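Local coordinates for melanin biosynthesis protein TyrA, putative (PDB 2IIZ) that binds heme b and probably acts as a dye-decolorizing (DyP-type) peroxidase, oxidising substrates at the expense of hydrogen peroxide, at residues Thr154-Gly159 and Ile241-Met246; Ser179-Gln184 and Phe299-Leu304; Lys185-Leu190 and Leu251-Leu256. One frame throughout, in Å; residues are numbered along the deposited sequence.

All three contacts reach one long antiparallel sheet, and all six segments lie in the C-terminal DyP-type region of the chain; interactions 1 and 3 touch the heme. Interactions 2 and 3 share strand 179-188: interaction 2 pairs its first half with strand 291-301, and interaction 3 pairs its second half with strand 254-262. Interaction 1 instead ties a loop, Thr154-Gly159, to strand 238-249, the neighbour of strand 254-262. Interaction 2 is wholly buried, and its side chains are mostly apolar and aromatic. Interaction 1 is also buried but polar, since it grips a heme propionate. Interaction 3 is partly buried, running from heme-facing Tyr186 and Leu256 to a salt bridge and the second subunit.

Interaction 1. Residues Thr154-Gly159 and Ile241-Met246; sequences TENPKG and ILRQSM. With HEM (protoporphyrin IX containing Fe), chain C.
The side-chain amide of Asn156 bonds both backbone N and backbone O of Arg243. Its OD1 accepts from Arg243 N at 3.1 Å, nearly straight at 166°, and its ND2 donates to Arg243 O at 2.8 Å, an oxygen close to the amide plane. A short side chain carrying both acceptor and donor suits this place, and the two bonds fix the amide's turn. The guanidinium of Arg243 stands steeply to the amide, planes 72° apart, one face on the porphyrin with C3D 3.5 Å above it. The bend at chi3 (-74°) carries NH1 and NH2 to propionate oxygen O1A, 2.9 Å from NH1; an arginine suits a site where a flat cation both lies on the porphyrin and pairs with a propionate. This is the heme pocket of the DyP-type fold: Glu155 N holds the other oxygen, O2A, and Asp152 forms a salt bridge with Arg243 NH1. With an alanine in place of Asn156, Arg243 N and O would lose both mates and the loop would probably be tied less firmly. One water donates to Asn156 OD1 and Ile241 O and accepts from Arg243 NH2. Pro157 CD also packs on Leu242 CD1, 3.9 Å away.

Interaction 2. Residues Ser179-Gln184 and Phe299-Leu304; sequences SYIHVQ and FFAPSL
Tyr180 and Phe300 meet as a non-hydrogen-bonded pair between antiparallel strands of the DyP-type, ferredoxin-like α+β fold, flanked by the hydrogen-bonded pairs Ser179-Ala301 and Ile181-Phe299. Each of those flanking pairs is closed by two backbone bonds, such as Phe299 N to Ile181 O at 2.8 Å.

Phe300 can be followed outward from its CB. With CG anti to the backbone N (chi1 -165°), the ring swings across to the neighbouring strand. CG lies 3.8 Å from Ser179 O, and CD1 comes closer to the same oxygen, which stands over a face of the ring. CD1 also reaches Tyr180 CD1 at 3.5 Å. CE1, next along, is held over the centre of the tyrosine ring, 3.6 Å above its plane, and CZ passes within 4.0 Å of Ser179 N. The result is an edge-to-face (T-shaped) pair, planes 69° apart, in which the C-H edge of phenylalanine meets the electron-rich face of tyrosine. A tyrosine suits this face because it supplies that ring while its OH reaches on to bond Met82 N.

Across the sheet, the side chains of Ile181, Phe299 and Ala301 share the other face. The Phe299 ring also meets that of Phe104. Beta-branched Ile181 and Val183 suit an extended strand, and Val183 CG2 packs at the edge of the Phe299 ring, whereas Ala301 is small enough to leave room for its neighbour: Ile181 CD1 presses to 3.5 Å from Ala301 CB, tighter than usual van der Waals contact.

Interaction 3. Residues Lys185-Leu190 and Leu251-Leu256; sequences KYAHNL and LKEQGL. With HEM (protoporphyrin IX containing Fe), chain C.
Leu256, Gln254 and Glu253 bury much of their surface against Lys185-Leu190, each differently. Leu256 pairs with Tyr186 by two backbone bonds, and Tyr186 N meets Leu256 O at 2.8 Å. A chi1 of -169° turns the Leu256 chain away from its own N, and the apolar CD2, suited to a porphyrin, comes to 3.5 Å from heme C3B. Gln254 O accepts a bond from His188 N; the Gln254 side chain crosses that of Leu190 at about a right angle, Leu190 CD1 touching Gln254 OE1 at 3.4 Å, while OE1 and NE2 bond His116 and Asn120 of the second subunit. Glu253, extended beyond CG, crosses Lys185 at about a right angle, and its OE2 takes Lys185 NZ on the syn lone pair at 2.8 Å, a salt bridge; Tyr248 OH bonds the same oxygen. A glycine suits the place of Gly255, since a CB there would run into Tyr186 O. Its CA sits 3.7 Å from the His188 ring centroid, over the face, a CH-pi contact, and Asp146 and Thr291 hold the ring nitrogens. Tyr186 lays a ring face against heme vinyl CAB and bonds Gln184 through OH. This antiparallel strand pair thus walls the heme pocket of a DyP-type peroxidase beside the CAB/CBB vinyl.

Interaction 1. Residues Thr154-Gly159 and Ile241-Met246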
loop_
_atom_site.group_PDB
_atom_site.type_symbol
_atom_site.label_atom_id
_atom_site.label_comp_id
_atom_site.label_asym_id
_atom_site.label_seq_id
_atom_site.Cartn_x
_atom_site.Cartn_y
_atom_site.Cartn_z
ATOM N N THR A 154 20.900 -10.165 -6.526
ATOM C CA THR A 154 21.614 -11.089 -7.382
ATOM C C THR A 154 22.650 -11.958 -6.648
ATOM O O THR A 154 22.686 -13.166 -6.851
ATOM C CB THR A 154 22.267 -10.298 -8.514
ATOM O OG1 THR A 154 21.237 -9.617 -9.246
ATOM C CG2 THR A 154 23.065 -11.215 -9.442
ATOM N N GLU A 155 23.483 -11.345 -5.804
ATOM C CA GLU A 155 24.586 -12.065 -5.143
ATOM C C GLU A 155 24.242 -12.551 -3.733
ATOM O O GLU A 155 25.134 -12.919 -2.962
ATOM C CB GLU A 155 25.833 -11.189 -5.103
ATOM C CG GLU A 155 26.497 -11.023 -6.467
ATOM C CD GLU A 155 27.136 -12.311 -6.969
ATOM O OE1 GLU A 155 28.012 -12.857 -6.258
ATOM O OE2 GLU A 155 26.757 -12.768 -8.075
ATOM N N ASN A 156 22.953 -12.552 -3.400
ATOM C CA ASN A 156 22.485 -13.211 -2.180
ATOM C C ASN A 156 22.861 -14.687 -2.161
ATOM O O ASN A 156 22.949 -15.314 -3.207
ATOM C CB ASN A 156 20.953 -13.110 -2.040
ATOM C CG ASN A 156 20.498 -12.113 -0.966
ATOM O OD1 ASN A 156 21.295 -11.481 -0.270
ATOM N ND2 ASN A 156 19.183 -11.991 -0.829
ATOM N N PRO A 157 23.083 -15.242 -0.962
ATOM C CA PRO A 157 23.228 -16.686 -0.819
ATOM C C PRO A 157 22.056 -17.419 -1.461
ATOM O O PRO A 157 20.932 -16.886 -1.515
ATOM C CB PRO A 157 23.212 -16.894 0.700
ATOM C CG PRO A 157 23.684 -15.608 1.272
ATOM C CD PRO A 157 23.219 -14.540 0.331
ATOM N N LYS A 158 22.325 -18.629 -1.938
ATOM C CA LYS A 158 21.339 -19.397 -2.676
ATOM C C LYS A 158 21.122 -20.741 -2.006
ATOM O O LYS A 158 22.006 -21.266 -1.348
ATOM C CB LYS A 158 21.805 -19.582 -4.122
ATOM C CG LYS A 158 22.091 -18.265 -4.894
ATOM C CD LYS A 158 20.813 -17.567 -5.363
ATOM C CE LYS A 158 21.105 -16.418 -6.365
ATOM N NZ LYS A 158 21.021 -15.039 -5.776
ATOM N N GLY A 159 19.932 -21.295 -2.177
ATOM C CA GLY A 159 19.600 -22.585 -1.594
ATOM C C GLY A 159 20.030 -22.699 -0.142
ATOM O O GLY A 159 19.731 -21.842 0.682
ATOM N N ILE A 241 25.849 -11.650 4.029
ATOM C CA ILE A 241 24.565 -11.546 4.700
ATOM C C ILE A 241 23.466 -12.011 3.744
ATOM O O ILE A 241 23.677 -12.091 2.517
ATOM C CB ILE A 241 24.242 -10.110 5.161
ATOM C CG1 ILE A 241 24.349 -9.122 4.003
ATOM C CG2 ILE A 241 25.161 -9.683 6.295
ATOM C CD1 ILE A 241 23.399 -7.955 4.141
ATOM N N LEU A 242 22.298 -12.318 4.295
ATOM C CA LEU A 242 21.152 -12.630 3.464
ATOM C C LEU A 242 20.172 -11.487 3.571
ATOM O O LEU A 242 19.526 -11.290 4.584
ATOM C CB LEU A 242 20.495 -13.957 3.861
ATOM C CG LEU A 242 19.213 -14.269 3.078
ATOM C CD1 LEU A 242 19.522 -14.782 1.671
ATOM C CD2 LEU A 242 18.350 -15.235 3.837
ATOM N N ARG A 243 20.062 -10.728 2.504
ATOM C CA ARG A 243 19.161 -9.591 2.502
ATOM C C ARG A 243 17.784 -10.016 2.095
ATOM O O ARG A 243 17.622 -10.913 1.268
ATOM C CB ARG A 243 19.628 -8.550 1.513
ATOM C CG ARG A 243 20.879 -7.840 1.905
ATOM C CD ARG A 243 21.455 -7.173 0.677
ATOM N NE ARG A 243 22.071 -8.167 -0.211
ATOM C CZ ARG A 243 22.145 -8.081 -1.534
ATOM N NH1 ARG A 243 21.628 -7.040 -2.190
ATOM N NH2 ARG A 243 22.739 -9.055 -2.203
ATOM N N GLN A 244 16.796 -9.350 2.676
ATOM C CA GLN A 244 15.408 -9.616 2.394
ATOM C C GLN A 244 14.690 -8.322 2.059
ATOM O O GLN A 244 13.501 -8.226 2.314
ATOM C CB GLN A 244 14.757 -10.239 3.630
ATOM C CG GLN A 244 15.190 -11.677 3.940
ATOM C CD GLN A 244 14.602 -12.720 3.004
ATOM O OE1 GLN A 244 13.916 -12.393 2.037
ATOM N NE2 GLN A 244 14.876 -13.996 3.289
ATOM N N SER A 245 15.410 -7.341 1.497
ATOM C CA SER A 245 14.868 -5.987 1.313
ATOM C C SER A 245 13.859 -5.922 0.196
ATOM O O SER A 245 13.874 -6.765 -0.698
ATOM C CB SER A 245 15.964 -5.006 0.948
ATOM O OG SER A 245 17.133 -5.273 1.656
HETATM N N MSE A 246 12.995 -4.914 0.242
HETATM C CA MSE A 246 12.020 -4.666 -0.818
HETATM C C MSE A 246 11.774 -3.175 -0.996
HETATM O O MSE A 246 11.945 -2.425 -0.049
HETATM C CB MSE A 246 10.721 -5.342 -0.466
HETATM C CG MSE A 246 10.901 -6.837 -0.322
HETATM SE SE MSE A 246 9.335 -7.865 -0.295
HETATM C CE MSE A 246 8.559 -7.333 -1.999
HETATM C CHA HEM C . 24.406 -5.499 -3.621
HETATM C CHB HEM C . 21.153 -1.954 -3.850
HETATM C CHC HEM C . 21.823 -0.946 0.777
HETATM C CHD HEM C . 24.641 -4.806 1.176
HETATM C C1A HEM C . 23.487 -4.601 -4.097
HETATM C C2A HEM C . 23.065 -4.486 -5.477
HETATM C C3A HEM C . 22.158 -3.494 -5.521
HETATM C C4A HEM C . 21.991 -2.975 -4.189
HETATM C CMA HEM C . 21.403 -2.964 -6.751
HETATM C CAA HEM C . 23.581 -5.358 -6.647
HETATM C CBA HEM C . 22.714 -6.617 -6.855
HETATM C CGA HEM C . 23.034 -7.677 -5.824
HETATM O O1A HEM C . 22.209 -7.906 -4.890
HETATM O O2A HEM C . 24.119 -8.313 -5.924
HETATM C C1B HEM C . 21.072 -1.372 -2.624
HETATM C C2B HEM C . 20.239 -0.231 -2.306
HETATM C C3B HEM C . 20.428 0.049 -1.011
HETATM C C4B HEM C . 21.377 -0.909 -0.497
HETATM C CMB HEM C . 19.329 0.470 -3.340
HETATM C CAB HEM C . 19.805 1.151 -0.140
HETATM C CBB HEM C . 19.521 2.342 -0.647
HETATM C C1C HEM C . 22.664 -1.895 1.268
HETATM C C2C HEM C . 23.153 -1.918 2.621
HETATM C C3C HEM C . 23.940 -2.990 2.743
HETATM C C4C HEM C . 23.952 -3.665 1.459
HETATM C CMC HEM C . 22.781 -0.850 3.663
HETATM C CAC HEM C . 24.717 -3.481 3.980
HETATM C CBC HEM C . 24.734 -2.856 5.165
HETATM C C1D HEM C . 24.821 -5.365 -0.060
HETATM C C2D HEM C . 25.558 -6.577 -0.303
HETATM C C3D HEM C . 25.486 -6.794 -1.802
HETATM C C4D HEM C . 24.712 -5.688 -2.304
HETATM C CMD HEM C . 26.272 -7.453 0.748
HETATM C CAD HEM C . 26.102 -7.932 -2.632
HETATM C CBD HEM C . 27.430 -7.438 -3.180
HETATM C CGD HEM C . 28.265 -8.555 -3.759
HETATM O O1D HEM C . 28.363 -8.633 -5.023
HETATM O O2D HEM C . 28.823 -9.350 -2.959
HETATM N NA HEM C . 22.816 -3.665 -3.330
HETATM N NB HEM C . 21.757 -1.768 -1.496
HETATM N NC HEM C . 23.159 -2.972 0.571
HETATM N ND HEM C . 24.337 -4.869 -1.255
HETATM FE FE HEM C . 23.155 -3.178 -1.438
HETATM O O HOH W 1 23.969 -10.453 -0.157
#

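Interaction 2. Residues Ser179-Gln184 and Phe299-Leu304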
loop_
_atom_site.group_PDB
_atom_site.type_symbol
_atom_site.label_atom_id
_atom_site.label_comp_id
_atom_site.label_asym_id
_atom_site.label_seq_id
_atom_site.Cartn_x
_atom_site.Cartn_y
_atom_site.Cartn_z
ATOM N N SER A 179 18.229 -15.655 13.940
ATOM C CA SER A 179 19.012 -14.764 13.068
ATOM C C SER A 179 19.154 -13.332 13.641
ATOM O O SER A 179 18.272 -12.833 14.349
ATOM C CB SER A 179 18.355 -14.733 11.675
ATOM O OG SER A 179 19.119 -14.014 10.736
ATOM N N TYR A 180 20.269 -12.675 13.334
ATOM C CA TYR A 180 20.450 -11.268 13.716
ATOM C C TYR A 180 19.925 -10.372 12.602
ATOM O O TYR A 180 20.357 -10.469 11.444
ATOM C CB TYR A 180 21.911 -10.947 14.032
ATOM C CG TYR A 180 22.432 -11.592 15.310
ATOM C CD1 TYR A 180 22.207 -11.012 16.554
ATOM C CD2 TYR A 180 23.152 -12.782 15.271
ATOM C CE1 TYR A 180 22.692 -11.613 17.736
ATOM C CE2 TYR A 180 23.634 -13.380 16.430
ATOM C CZ TYR A 180 23.405 -12.800 17.662
ATOM O OH TYR A 180 23.898 -13.413 18.811
ATOM N N ILE A 181 18.993 -9.496 12.954
ATOM C CA ILE A 181 18.280 -8.718 11.956
ATOM C C ILE A 181 18.524 -7.221 12.114
ATOM O O ILE A 181 18.512 -6.704 13.213
ATOM C CB ILE A 181 16.778 -9.074 12.010
ATOM C CG1 ILE A 181 16.651 -10.584 11.741
ATOM C CG2 ILE A 181 15.961 -8.233 11.018
ATOM C CD1 ILE A 181 15.279 -11.074 11.508
ATOM N N HIS A 182 18.753 -6.531 11.001
ATOM C CA HIS A 182 18.911 -5.082 11.015
ATOM C C HIS A 182 18.040 -4.495 9.914
ATOM O O HIS A 182 17.977 -5.030 8.798
ATOM C CB HIS A 182 20.355 -4.678 10.781
ATOM C CG HIS A 182 21.286 -5.080 11.887
ATOM N ND1 HIS A 182 22.021 -6.243 11.852
ATOM C CD2 HIS A 182 21.600 -4.473 13.056
ATOM C CE1 HIS A 182 22.749 -6.338 12.954
ATOM N NE2 HIS A 182 22.511 -5.276 13.702
ATOM N N VAL A 183 17.375 -3.393 10.234
ATOM C CA VAL A 183 16.420 -2.793 9.332
ATOM C C VAL A 183 16.779 -1.310 9.179
ATOM O O VAL A 183 16.968 -0.593 10.183
ATOM C CB VAL A 183 15.008 -2.984 9.893
ATOM C CG1 VAL A 183 13.958 -2.443 8.952
ATOM C CG2 VAL A 183 14.760 -4.467 10.191
ATOM N N GLN A 184 16.888 -0.864 7.928
ATOM C CA GLN A 184 17.088 0.547 7.616
ATOM C C GLN A 184 16.024 0.945 6.619
ATOM O O GLN A 184 15.948 0.364 5.546
ATOM C CB GLN A 184 18.462 0.792 6.987
ATOM C CG GLN A 184 19.657 0.521 7.891
ATOM C CD GLN A 184 20.931 1.170 7.347
ATOM O OE1 GLN A 184 21.619 0.595 6.496
ATOM N NE2 GLN A 184 21.241 2.378 7.831
ATOM N N PHE A 299 17.475 -6.230 15.811
ATOM C CA PHE A 299 16.546 -7.220 16.370
ATOM C C PHE A 299 17.211 -8.598 16.428
ATOM O O PHE A 299 18.256 -8.836 15.812
ATOM C CB PHE A 299 15.282 -7.390 15.513
ATOM C CG PHE A 299 14.542 -6.122 15.190
ATOM C CD1 PHE A 299 13.587 -5.612 16.060
ATOM C CD2 PHE A 299 14.782 -5.448 14.003
ATOM C CE1 PHE A 299 12.893 -4.440 15.758
ATOM C CE2 PHE A 299 14.091 -4.278 13.688
ATOM C CZ PHE A 299 13.143 -3.773 14.569
ATOM N N PHE A 300 16.591 -9.508 17.170
ATOM C CA PHE A 300 16.885 -10.944 17.059
ATOM C C PHE A 300 15.559 -11.646 16.812
ATOM O O PHE A 300 14.583 -11.420 17.523
ATOM C CB PHE A 300 17.577 -11.508 18.312
ATOM C CG PHE A 300 18.221 -12.877 18.108
ATOM C CD1 PHE A 300 19.456 -13.000 17.488
ATOM C CD2 PHE A 300 17.589 -14.030 18.536
ATOM C CE1 PHE A 300 20.043 -14.245 17.301
ATOM C CE2 PHE A 300 18.168 -15.276 18.349
ATOM C CZ PHE A 300 19.395 -15.383 17.735
ATOM N N ALA A 301 15.551 -12.490 15.784
ATOM C CA ALA A 301 14.425 -13.334 15.443
ATOM C C ALA A 301 14.776 -14.749 15.888
ATOM O O ALA A 301 15.535 -15.448 15.212
ATOM C CB ALA A 301 14.174 -13.304 13.950
ATOM N N PRO A 302 14.237 -15.185 17.032
ATOM C CA PRO A 302 14.627 -16.534 17.448
ATOM C C PRO A 302 13.956 -17.641 16.625
ATOM O O PRO A 302 13.139 -17.384 15.732
ATOM C CB PRO A 302 14.181 -16.599 18.918
ATOM C CG PRO A 302 13.684 -15.217 19.278
ATOM C CD PRO A 302 13.306 -14.566 17.993
ATOM N N SER A 303 14.335 -18.867 16.945
ATOM C CA SER A 303 13.656 -20.051 16.463
ATOM C C SER A 303 12.297 -20.059 17.094
ATOM O O SER A 303 12.055 -19.398 18.113
ATOM C CB SER A 303 14.417 -21.330 16.868
ATOM O OG SER A 303 14.368 -21.553 18.266
ATOM N N LEU A 304 11.405 -20.819 16.474
ATOM C CA LEU A 304 10.045 -20.957 16.958
ATOM C C LEU A 304 10.110 -21.573 18.342
ATOM O O LEU A 304 9.419 -21.149 19.269
ATOM C CB LEU A 304 9.249 -21.855 16.013
ATOM C CG LEU A 304 7.740 -21.896 16.237
ATOM C CD1 LEU A 304 7.119 -20.511 16.104
ATOM C CD2 LEU A 304 7.102 -22.849 15.256
#

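Interaction 3. Residues Lys185-Leu190 and Leu251-Leu256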
loop_
_atom_site.group_PDB
_atom_site.type_symbol
_atom_site.label_atom_id
_atom_site.label_comp_id
_atom_site.label_asym_id
_atom_site.label_seq_id
_atom_site.Cartn_x
_atom_site.Cartn_y
_atom_site.Cartn_z
ATOM N N LYS A 185 15.205 1.927 6.968
ATOM C CA LYS A 185 14.258 2.491 6.015
ATOM C C LYS A 185 14.983 3.572 5.220
ATOM O O LYS A 185 15.246 4.659 5.755
ATOM C CB LYS A 185 13.039 3.108 6.716
ATOM C CG LYS A 185 11.942 3.563 5.717
ATOM C CD LYS A 185 10.686 4.066 6.406
ATOM C CE LYS A 185 10.809 5.517 6.841
ATOM N NZ LYS A 185 9.518 6.048 7.378
ATOM N N TYR A 186 15.299 3.255 3.955
ATOM C CA TYR A 186 15.981 4.170 3.035
ATOM C C TYR A 186 14.977 4.939 2.164
ATOM O O TYR A 186 14.219 4.348 1.383
ATOM C CB TYR A 186 16.970 3.420 2.137
ATOM C CG TYR A 186 18.309 3.053 2.774
ATOM C CD1 TYR A 186 19.369 3.926 2.741
ATOM C CD2 TYR A 186 18.504 1.836 3.391
ATOM C CE1 TYR A 186 20.613 3.602 3.317
ATOM C CE2 TYR A 186 19.740 1.491 3.978
ATOM C CZ TYR A 186 20.787 2.383 3.932
ATOM O OH TYR A 186 22.006 2.069 4.497
ATOM N N ALA A 187 14.987 6.263 2.312
ATOM C CA ALA A 187 14.192 7.168 1.495
ATOM C C ALA A 187 15.081 7.654 0.337
ATOM O O ALA A 187 16.044 8.388 0.548
ATOM C CB ALA A 187 13.708 8.346 2.330
ATOM N N HIS A 188 14.750 7.234 -0.883
ATOM C CA HIS A 188 15.543 7.576 -2.050
ATOM C C HIS A 188 15.152 8.984 -2.486
ATOM O O HIS A 188 13.992 9.387 -2.329
ATOM C CB HIS A 188 15.260 6.607 -3.217
ATOM C CG HIS A 188 15.731 5.205 -2.996
ATOM N ND1 HIS A 188 16.434 4.815 -1.877
ATOM C CD2 HIS A 188 15.611 4.098 -3.770
ATOM C CE1 HIS A 188 16.715 3.522 -1.964
ATOM N NE2 HIS A 188 16.231 3.065 -3.106
ATOM N N ASN A 189 16.125 9.716 -3.025
ATOM C CA ASN A 189 15.883 10.948 -3.769
ATOM C C ASN A 189 15.843 10.602 -5.261
ATOM O O ASN A 189 16.849 10.681 -5.978
ATOM C CB ASN A 189 16.988 11.966 -3.456
ATOM C CG ASN A 189 16.696 13.352 -4.008
ATOM O OD1 ASN A 189 15.726 13.562 -4.748
ATOM N ND2 ASN A 189 17.545 14.315 -3.643
ATOM N N LEU A 190 14.671 10.207 -5.734
ATOM C CA LEU A 190 14.542 9.669 -7.085
ATOM C C LEU A 190 14.715 10.727 -8.173
ATOM O O LEU A 190 15.215 10.420 -9.268
ATOM C CB LEU A 190 13.198 8.963 -7.249
ATOM C CG LEU A 190 13.056 7.668 -6.454
ATOM C CD1 LEU A 190 11.654 7.137 -6.620
ATOM C CD2 LEU A 190 14.054 6.601 -6.876
ATOM N N LEU A 251 4.202 8.406 -2.905
ATOM C CA LEU A 251 4.697 9.685 -3.413
ATOM C C LEU A 251 5.345 10.502 -2.303
ATOM O O LEU A 251 6.463 10.955 -2.475
ATOM C CB LEU A 251 3.601 10.512 -4.118
ATOM C CG LEU A 251 3.027 10.029 -5.468
ATOM C CD1 LEU A 251 2.069 11.055 -6.048
ATOM C CD2 LEU A 251 4.114 9.739 -6.487
ATOM N N LYS A 252 4.655 10.688 -1.175
ATOM C CA LYS A 252 5.236 11.385 0.001
ATOM C C LYS A 252 6.675 10.936 0.316
ATOM O O LYS A 252 7.570 11.763 0.544
ATOM C CB LYS A 252 4.371 11.154 1.249
ATOM C CG LYS A 252 3.094 12.013 1.305
ATOM N N GLU A 253 6.890 9.624 0.320
ATOM C CA GLU A 253 8.211 9.059 0.649
ATOM C C GLU A 253 8.308 7.622 0.138
ATOM O O GLU A 253 7.356 6.831 0.265
ATOM C CB GLU A 253 8.402 9.133 2.177
ATOM C CG GLU A 253 9.573 8.376 2.796
ATOM C CD GLU A 253 9.434 8.279 4.324
ATOM O OE1 GLU A 253 9.458 9.325 4.997
ATOM O OE2 GLU A 253 9.300 7.157 4.854
ATOM N N GLN A 254 9.461 7.292 -0.445
ATOM C CA GLN A 254 9.657 6.004 -1.086
ATOM C C GLN A 254 11.124 5.626 -1.253
ATOM O O GLN A 254 11.986 6.470 -1.525
ATOM C CB GLN A 254 8.995 6.008 -2.449
ATOM C CG GLN A 254 9.674 6.873 -3.505
ATOM C CD GLN A 254 8.809 6.971 -4.741
ATOM O OE1 GLN A 254 8.656 6.009 -5.464
ATOM N NE2 GLN A 254 8.242 8.128 -4.979
ATOM N N GLY A 255 11.412 4.352 -1.097
ATOM C CA GLY A 255 12.785 3.889 -1.243
ATOM C C GLY A 255 12.848 2.401 -1.028
ATOM O O GLY A 255 11.992 1.693 -1.520
ATOM N N LEU A 256 13.876 1.973 -0.294
ATOM C CA LEU A 256 14.147 0.591 0.008
ATOM C C LEU A 256 13.992 0.331 1.495
ATOM O O LEU A 256 14.520 1.074 2.340
ATOM C CB LEU A 256 15.593 0.210 -0.378
ATOM C CG LEU A 256 15.892 -1.289 -0.334
ATOM C CD1 LEU A 256 15.192 -1.953 -1.477
ATOM C CD2 LEU A 256 17.377 -1.631 -0.375
HETATM C CHA HEM C . 24.406 -5.499 -3.621
HETATM C CHB HEM C . 21.153 -1.954 -3.850
HETATM C CHC HEM C . 21.823 -0.946 0.777
HETATM C CHD HEM C . 24.641 -4.806 1.176
HETATM C C1A HEM C . 23.487 -4.601 -4.097
HETATM C C2A HEM C . 23.065 -4.486 -5.477
HETATM C C3A HEM C . 22.158 -3.494 -5.521
HETATM C C4A HEM C . 21.991 -2.975 -4.189
HETATM C CMA HEM C . 21.403 -2.964 -6.751
HETATM C CAA HEM C . 23.581 -5.358 -6.647
HETATM C CBA HEM C . 22.714 -6.617 -6.855
HETATM C CGA HEM C . 23.034 -7.677 -5.824
HETATM O O1A HEM C . 22.209 -7.906 -4.890
HETATM O O2A HEM C . 24.119 -8.313 -5.924
HETATM C C1B HEM C . 21.072 -1.372 -2.624
HETATM C C2B HEM C . 20.239 -0.231 -2.306
HETATM C C3B HEM C . 20.428 0.049 -1.011
HETATM C C4B HEM C . 21.377 -0.909 -0.497
HETATM C CMB HEM C . 19.329 0.470 -3.340
HETATM C CAB HEM C . 19.805 1.151 -0.140
HETATM C CBB HEM C . 19.521 2.342 -0.647
HETATM C C1C HEM C . 22.664 -1.895 1.268
HETATM C C2C HEM C . 23.153 -1.918 2.621
HETATM C C3C HEM C . 23.940 -2.990 2.743
HETATM C C4C HEM C . 23.952 -3.665 1.459
HETATM C CMC HEM C . 22.781 -0.850 3.663
HETATM C CAC HEM C . 24.717 -3.481 3.980
HETATM C CBC HEM C . 24.734 -2.856 5.165
HETATM C C1D HEM C . 24.821 -5.365 -0.060
HETATM C C2D HEM C . 25.558 -6.577 -0.303
HETATM C C3D HEM C . 25.486 -6.794 -1.802
HETATM C C4D HEM C . 24.712 -5.688 -2.304
HETATM C CMD HEM C . 26.272 -7.453 0.748
HETATM C CAD HEM C . 26.102 -7.932 -2.632
HETATM C CBD HEM C . 27.430 -7.438 -3.180
HETATM C CGD HEM C . 28.265 -8.555 -3.759
HETATM O O1D HEM C . 28.363 -8.633 -5.023
HETATM O O2D HEM C . 28.823 -9.350 -2.959
HETATM N NA HEM C . 22.816 -3.665 -3.330
HETATM N NB HEM C . 21.757 -1.768 -1.496
HETATM N NC HEM C . 23.159 -2.972 0.571
HETATM N ND HEM C . 24.337 -4.869 -1.255
HETATM FE FE HEM C . 23.155 -3.178 -1.438
HETATM O O HOH W 2 11.324 9.599 -1.249
#